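Local structure of Tubulin/ftsz, gtpase (3ZID) at residues A273-V286 against V303-L317. The protein binds GTP and probably hydrolyses it, as a tubulin/FtsZ-like cytoskeletal protein of an archaeon that is thought to help control cell shape. Sequence-based numbering, arbitrary orientation.
Sequences AMIVIQGSREYLNV and VFKGIVIKKGEPRVL
Gln278 and Arg315 run side by side, and the arginine takes the amide side-on: NE and NH2 both donate to OE1, NE at 2.6 Å from Gln278 OE1. Amide and guanidinium lie almost flat with each other, 10° apart. With chi1 at -180° Gln278 turns CG to the far side from the backbone N, and the chain runs straight on to CD, while NE2 lies against Lys310 CD (3.6 Å) and makes a weak hydrogen bond to Glu206. Cut back to alanine, Gln278 would probably leave Arg315 NE and NH2 without their shared acceptor, though Tyr236 and Phe203 would still hold the guanidinium. Backbone pairing on both flanks of 273-279 sets this pair in place: parallel to 303-309, with Ile277 N on Gly306 O (2.8 Å), and antiparallel to 315-317, with Gln278 N on Arg315 O (3.0 Å). On the other face Ile277 CD1 meets Val316 CG2 at 3.6 Å. Past the strand ends, Ser280 N gives to Gly312 O, and Gly312 N to Ser280 OG (2.8 Å). Tyr283 lays one ring face over Pro314, whose CD sits 3.9 Å from the ring centroid in a CH-pi contact, and Leu284 CD1 rests on Ile307 CG2 (3.5 Å). Strand 270-279, helix 286-296 and strand 302-309 form a beta-alpha-beta unit in the mixed sheet of the tubulin/FtsZ C-terminal domain, away from the nucleotide. Helix 186-210 covers the Gln278 face, where its Phe203 makes a cation-pi contact with Arg315 and its Glu206 a salt bridge with Lys310; helices 246-252 and 286-296 pack against the Ile277 face.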
loop_
_atom_site.group_PDB
_atom_site.type_symbol
_atom_site.label_atom_id
_atom_site.label_comp_id
_atom_site.label_asym_id
_atom_site.label_seq_id
_atom_site.Cartn_x
_atom_site.Cartn_y
_atom_site.Cartn_z
ATOM N N ALA A 273 -7.034 -9.854 13.142
ATOM C CA ALA A 273 -7.223 -8.409 13.204
ATOM C C ALA A 273 -6.685 -7.793 14.507
ATOM O O ALA A 273 -6.584 -8.458 15.539
ATOM C CB ALA A 273 -8.687 -8.052 13.012
ATOM N N MET A 274 -6.282 -6.531 14.414
ATOM C CA MET A 274 -5.977 -5.709 15.572
ATOM C C MET A 274 -6.953 -4.529 15.510
ATOM O O MET A 274 -7.017 -3.820 14.506
ATOM C CB MET A 274 -4.527 -5.216 15.539
ATOM C CG MET A 274 -4.090 -4.422 16.790
ATOM S SD MET A 274 -2.330 -3.988 16.739
ATOM C CE MET A 274 -2.265 -2.920 15.320
ATOM N N ILE A 275 -7.773 -4.371 16.543
ATOM C CA ILE A 275 -8.721 -3.260 16.606
ATOM C C ILE A 275 -8.267 -2.258 17.671
ATOM O O ILE A 275 -8.091 -2.631 18.821
ATOM C CB ILE A 275 -10.154 -3.745 16.957
ATOM C CG1 ILE A 275 -10.601 -4.900 16.053
ATOM C CG2 ILE A 275 -11.139 -2.593 16.909
ATOM C CD1 ILE A 275 -10.750 -4.546 14.617
ATOM N N VAL A 276 -8.056 -1.006 17.287
ATOM C CA VAL A 276 -7.639 0.027 18.222
ATOM C C VAL A 276 -8.758 1.041 18.354
ATOM O O VAL A 276 -9.230 1.572 17.355
ATOM C CB VAL A 276 -6.353 0.770 17.748
ATOM C CG1 VAL A 276 -5.917 1.817 18.791
ATOM C CG2 VAL A 276 -5.241 -0.212 17.496
ATOM N N ILE A 277 -9.204 1.264 19.589
ATOM C CA ILE A 277 -10.222 2.264 19.894
ATOM C C ILE A 277 -9.563 3.446 20.583
ATOM O O ILE A 277 -8.861 3.285 21.586
ATOM C CB ILE A 277 -11.297 1.733 20.867
ATOM C CG1 ILE A 277 -11.725 0.319 20.494
ATOM C CG2 ILE A 277 -12.502 2.696 20.914
ATOM C CD1 ILE A 277 -12.762 0.303 19.433
ATOM N N GLN A 278 -9.779 4.630 20.039
ATOM C CA GLN A 278 -9.173 5.826 20.590
ATOM C C GLN A 278 -10.227 6.883 20.831
ATOM O O GLN A 278 -11.060 7.126 19.966
ATOM C CB GLN A 278 -8.123 6.367 19.623
ATOM C CG GLN A 278 -7.416 7.615 20.105
ATOM C CD GLN A 278 -6.338 8.066 19.128
ATOM O OE1 GLN A 278 -6.620 8.423 17.992
ATOM N NE2 GLN A 278 -5.093 8.006 19.566
ATOM N N GLY A 279 -10.167 7.548 21.981
ATOM C CA GLY A 279 -11.090 8.639 22.231
ATOM C C GLY A 279 -11.093 9.071 23.686
ATOM O O GLY A 279 -10.350 8.509 24.488
ATOM N N SER A 280 -11.897 10.087 24.007
ATOM C CA SER A 280 -12.012 10.556 25.393
ATOM C C SER A 280 -12.419 9.415 26.295
ATOM O O SER A 280 -13.198 8.550 25.911
ATOM C CB SER A 280 -13.007 11.711 25.515
ATOM O OG SER A 280 -12.587 12.822 24.747
ATOM N N ARG A 281 -11.892 9.425 27.510
ATOM C CA ARG A 281 -12.100 8.338 28.454
ATOM C C ARG A 281 -13.608 8.081 28.676
ATOM O O ARG A 281 -14.048 6.942 28.844
ATOM C CB ARG A 281 -11.401 8.686 29.782
ATOM C CG ARG A 281 -11.435 7.622 30.864
ATOM C CD ARG A 281 -10.837 8.177 32.174
ATOM N NE ARG A 281 -9.433 8.562 32.082
ATOM C CZ ARG A 281 -8.388 7.733 32.156
ATOM N NH1 ARG A 281 -8.547 6.420 32.333
ATOM N NH2 ARG A 281 -7.166 8.231 32.064
ATOM N N GLU A 282 -14.409 9.141 28.689
ATOM C CA GLU A 282 -15.823 8.948 29.016
ATOM C C GLU A 282 -16.546 8.102 27.957
ATOM O O GLU A 282 -17.567 7.505 28.226
ATOM C CB GLU A 282 -16.542 10.278 29.265
ATOM C CG GLU A 282 -16.566 11.233 28.082
ATOM C CD GLU A 282 -15.357 12.160 28.049
ATOM O OE1 GLU A 282 -14.323 11.843 28.707
ATOM O OE2 GLU A 282 -15.454 13.204 27.355
ATOM N N TYR A 283 -15.999 8.036 26.755
ATOM C CA TYR A 283 -16.596 7.206 25.721
ATOM C C TYR A 283 -16.191 5.744 25.789
ATOM O O TYR A 283 -16.751 4.928 25.061
ATOM C CB TYR A 283 -16.211 7.734 24.356
ATOM C CG TYR A 283 -16.763 9.097 24.057
ATOM C CD1 TYR A 283 -18.126 9.355 24.171
ATOM C CD2 TYR A 283 -15.930 10.116 23.613
ATOM C CE1 TYR A 283 -18.649 10.595 23.866
ATOM C CE2 TYR A 283 -16.442 11.360 23.308
ATOM C CZ TYR A 283 -17.807 11.593 23.439
ATOM O OH TYR A 283 -18.319 12.829 23.130
ATOM N N LEU A 284 -15.207 5.418 26.623
ATOM C CA LEU A 284 -14.574 4.089 26.588
ATOM C C LEU A 284 -15.037 3.162 27.694
ATOM O O LEU A 284 -14.615 3.264 28.846
ATOM C CB LEU A 284 -13.048 4.207 26.607
ATOM C CG LEU A 284 -12.408 5.074 25.520
ATOM C CD1 LEU A 284 -10.915 5.235 25.755
ATOM C CD2 LEU A 284 -12.677 4.563 24.109
ATOM N N ASN A 285 -15.929 2.255 27.338
ATOM C CA ASN A 285 -16.436 1.253 28.250
ATOM C C ASN A 285 -15.738 -0.056 27.914
ATOM O O ASN A 285 -16.049 -0.685 26.899
ATOM C CB ASN A 285 -17.952 1.140 28.051
ATOM C CG ASN A 285 -18.616 0.169 29.012
ATOM O OD1 ASN A 285 -18.034 -0.838 29.430
ATOM N ND2 ASN A 285 -19.865 0.463 29.352
ATOM N N VAL A 286 -14.765 -0.434 28.736
ATOM C CA VAL A 286 -13.961 -1.620 28.471
ATOM C C VAL A 286 -14.780 -2.894 28.318
ATOM O O VAL A 286 -14.507 -3.722 27.456
ATOM C CB VAL A 286 -12.869 -1.815 29.546
ATOM C CG1 VAL A 286 -11.948 -2.964 29.158
ATOM C CG2 VAL A 286 -12.091 -0.549 29.702
ATOM N N VAL A 303 -8.459 -11.854 17.253
ATOM C CA VAL A 303 -8.566 -10.403 17.316
ATOM C C VAL A 303 -7.839 -9.852 18.528
ATOM O O VAL A 303 -8.077 -10.285 19.643
ATOM C CB VAL A 303 -10.033 -9.956 17.394
ATOM C CG1 VAL A 303 -10.116 -8.429 17.405
ATOM C CG2 VAL A 303 -10.831 -10.553 16.236
ATOM N N PHE A 304 -6.934 -8.913 18.297
ATOM C CA PHE A 304 -6.260 -8.199 19.384
ATOM C C PHE A 304 -6.878 -6.826 19.478
ATOM O O PHE A 304 -7.361 -6.281 18.485
ATOM C CB PHE A 304 -4.772 -8.017 19.087
ATOM C CG PHE A 304 -4.035 -9.287 18.909
ATOM C CD1 PHE A 304 -3.587 -9.999 20.004
ATOM C CD2 PHE A 304 -3.802 -9.787 17.641
ATOM C CE1 PHE A 304 -2.901 -11.172 19.839
ATOM C CE2 PHE A 304 -3.124 -10.969 17.469
ATOM C CZ PHE A 304 -2.676 -11.663 18.567
ATOM N N LYS A 305 -6.891 -6.265 20.675
ATOM C CA LYS A 305 -7.502 -4.970 20.855
ATOM C C LYS A 305 -6.611 -4.070 21.650
ATOM O O LYS A 305 -5.804 -4.534 22.457
ATOM C CB LYS A 305 -8.868 -5.098 21.520
ATOM C CG LYS A 305 -8.803 -5.352 23.006
ATOM C CD LYS A 305 -10.199 -5.600 23.534
ATOM C CE LYS A 305 -10.233 -5.523 25.047
ATOM N NZ LYS A 305 -9.865 -4.157 25.477
ATOM N N GLY A 306 -6.723 -2.781 21.371
ATOM C CA GLY A 306 -5.993 -1.770 22.094
ATOM C C GLY A 306 -6.921 -0.595 22.351
ATOM O O GLY A 306 -7.720 -0.233 21.504
ATOM N N ILE A 307 -6.826 -0.008 23.533
ATOM C CA ILE A 307 -7.563 1.206 23.817
ATOM C C ILE A 307 -6.563 2.335 24.049
ATOM O O ILE A 307 -5.573 2.154 24.754
ATOM C CB ILE A 307 -8.505 1.006 25.004
ATOM C CG1 ILE A 307 -9.219 -0.336 24.854
ATOM C CG2 ILE A 307 -9.546 2.065 25.035
ATOM C CD1 ILE A 307 -9.868 -0.834 26.124
ATOM N N VAL A 308 -6.775 3.473 23.384
ATOM C CA VAL A 308 -5.904 4.621 23.571
ATOM C C VAL A 308 -6.742 5.808 24.003
ATOM O O VAL A 308 -7.607 6.260 23.271
ATOM C CB VAL A 308 -5.134 5.002 22.281
ATOM C CG1 VAL A 308 -4.141 6.133 22.575
ATOM C CG2 VAL A 308 -4.401 3.785 21.719
ATOM N N ILE A 309 -6.467 6.321 25.193
ATOM C CA ILE A 309 -7.163 7.487 25.669
ATOM C C ILE A 309 -6.559 8.735 25.069
ATOM O O ILE A 309 -5.364 8.982 25.176
ATOM C CB ILE A 309 -7.154 7.545 27.192
ATOM C CG1 ILE A 309 -7.726 6.230 27.729
ATOM C CG2 ILE A 309 -7.935 8.803 27.685
ATOM C CD1 ILE A 309 -7.684 6.100 29.196
ATOM N N LYS A 310 -7.400 9.519 24.422
ATOM C CA LYS A 310 -6.962 10.759 23.833
ATOM C C LYS A 310 -8.225 11.553 23.575
ATOM O O LYS A 310 -9.181 11.034 22.988
ATOM C CB LYS A 310 -6.206 10.501 22.520
ATOM C CG LYS A 310 -5.634 11.753 21.883
ATOM C CD LYS A 310 -5.172 11.463 20.447
ATOM C CE LYS A 310 -4.680 12.712 19.719
ATOM N NZ LYS A 310 -4.394 12.420 18.281
ATOM N N LYS A 311 -8.230 12.805 24.012
ATOM C CA LYS A 311 -9.406 13.661 23.898
ATOM C C LYS A 311 -9.999 13.723 22.492
ATOM O O LYS A 311 -9.329 14.093 21.529
ATOM C CB LYS A 311 -9.100 15.078 24.407
ATOM C CG LYS A 311 -10.311 16.014 24.395
ATOM C CD LYS A 311 -10.027 17.312 25.142
ATOM C CE LYS A 311 -11.257 18.227 25.210
ATOM N NZ LYS A 311 -12.386 17.601 25.963
ATOM N N GLY A 312 -11.272 13.354 22.386
ATOM C CA GLY A 312 -11.977 13.453 21.126
ATOM C C GLY A 312 -13.096 12.452 21.005
ATOM O O GLY A 312 -13.198 11.509 21.788
ATOM N N GLU A 313 -13.926 12.647 19.990
ATOM C CA GLU A 313 -14.960 11.685 19.648
ATOM C C GLU A 313 -14.237 10.422 19.179
ATOM O O GLU A 313 -13.205 10.507 18.528
ATOM C CB GLU A 313 -15.861 12.247 18.553
ATOM C CG GLU A 313 -16.326 13.684 18.805
ATOM C CD GLU A 313 -17.083 13.819 20.108
ATOM O OE1 GLU A 313 -17.992 13.001 20.359
ATOM O OE2 GLU A 313 -16.772 14.736 20.892
ATOM N N PRO A 314 -14.746 9.251 19.565
ATOM C CA PRO A 314 -14.031 8.004 19.298
ATOM C C PRO A 314 -13.781 7.710 17.816
ATOM O O PRO A 314 -14.586 8.060 16.959
ATOM C CB PRO A 314 -14.928 6.933 19.922
ATOM C CG PRO A 314 -16.274 7.621 20.148
ATOM C CD PRO A 314 -15.970 9.044 20.365
ATOM N N ARG A 315 -12.631 7.100 17.545
ATOM C CA ARG A 315 -12.321 6.597 16.223
ATOM C C ARG A 315 -11.712 5.206 16.385
ATOM O O ARG A 315 -11.156 4.846 17.438
ATOM C CB ARG A 315 -11.375 7.528 15.462
ATOM C CG ARG A 315 -10.014 7.738 16.108
ATOM C CD ARG A 315 -9.087 8.438 15.106
ATOM N NE ARG A 315 -7.743 8.618 15.650
ATOM C CZ ARG A 315 -6.723 9.123 14.963
ATOM N NH1 ARG A 315 -6.900 9.490 13.703
ATOM N NH2 ARG A 315 -5.534 9.271 15.541
ATOM N N VAL A 316 -11.845 4.411 15.339
ATOM C CA VAL A 316 -11.391 3.044 15.377
ATOM C C VAL A 316 -10.489 2.792 14.188
ATOM O O VAL A 316 -10.794 3.179 13.056
ATOM C CB VAL A 316 -12.574 2.049 15.343
ATOM C CG1 VAL A 316 -12.063 0.608 15.331
ATOM C CG2 VAL A 316 -13.488 2.270 16.548
ATOM N N LEU A 317 -9.379 2.139 14.470
ATOM C CA LEU A 317 -8.516 1.615 13.436
ATOM C C LEU A 317 -8.546 0.102 13.487
ATOM O O LEU A 317 -8.384 -0.504 14.533
ATOM C CB LEU A 317 -7.087 2.110 13.626
ATOM C CG LEU A 317 -6.089 1.542 12.602
ATOM C CD1 LEU A 317 -6.181 2.315 11.335
ATOM C CD2 LEU A 317 -4.684 1.619 13.161
#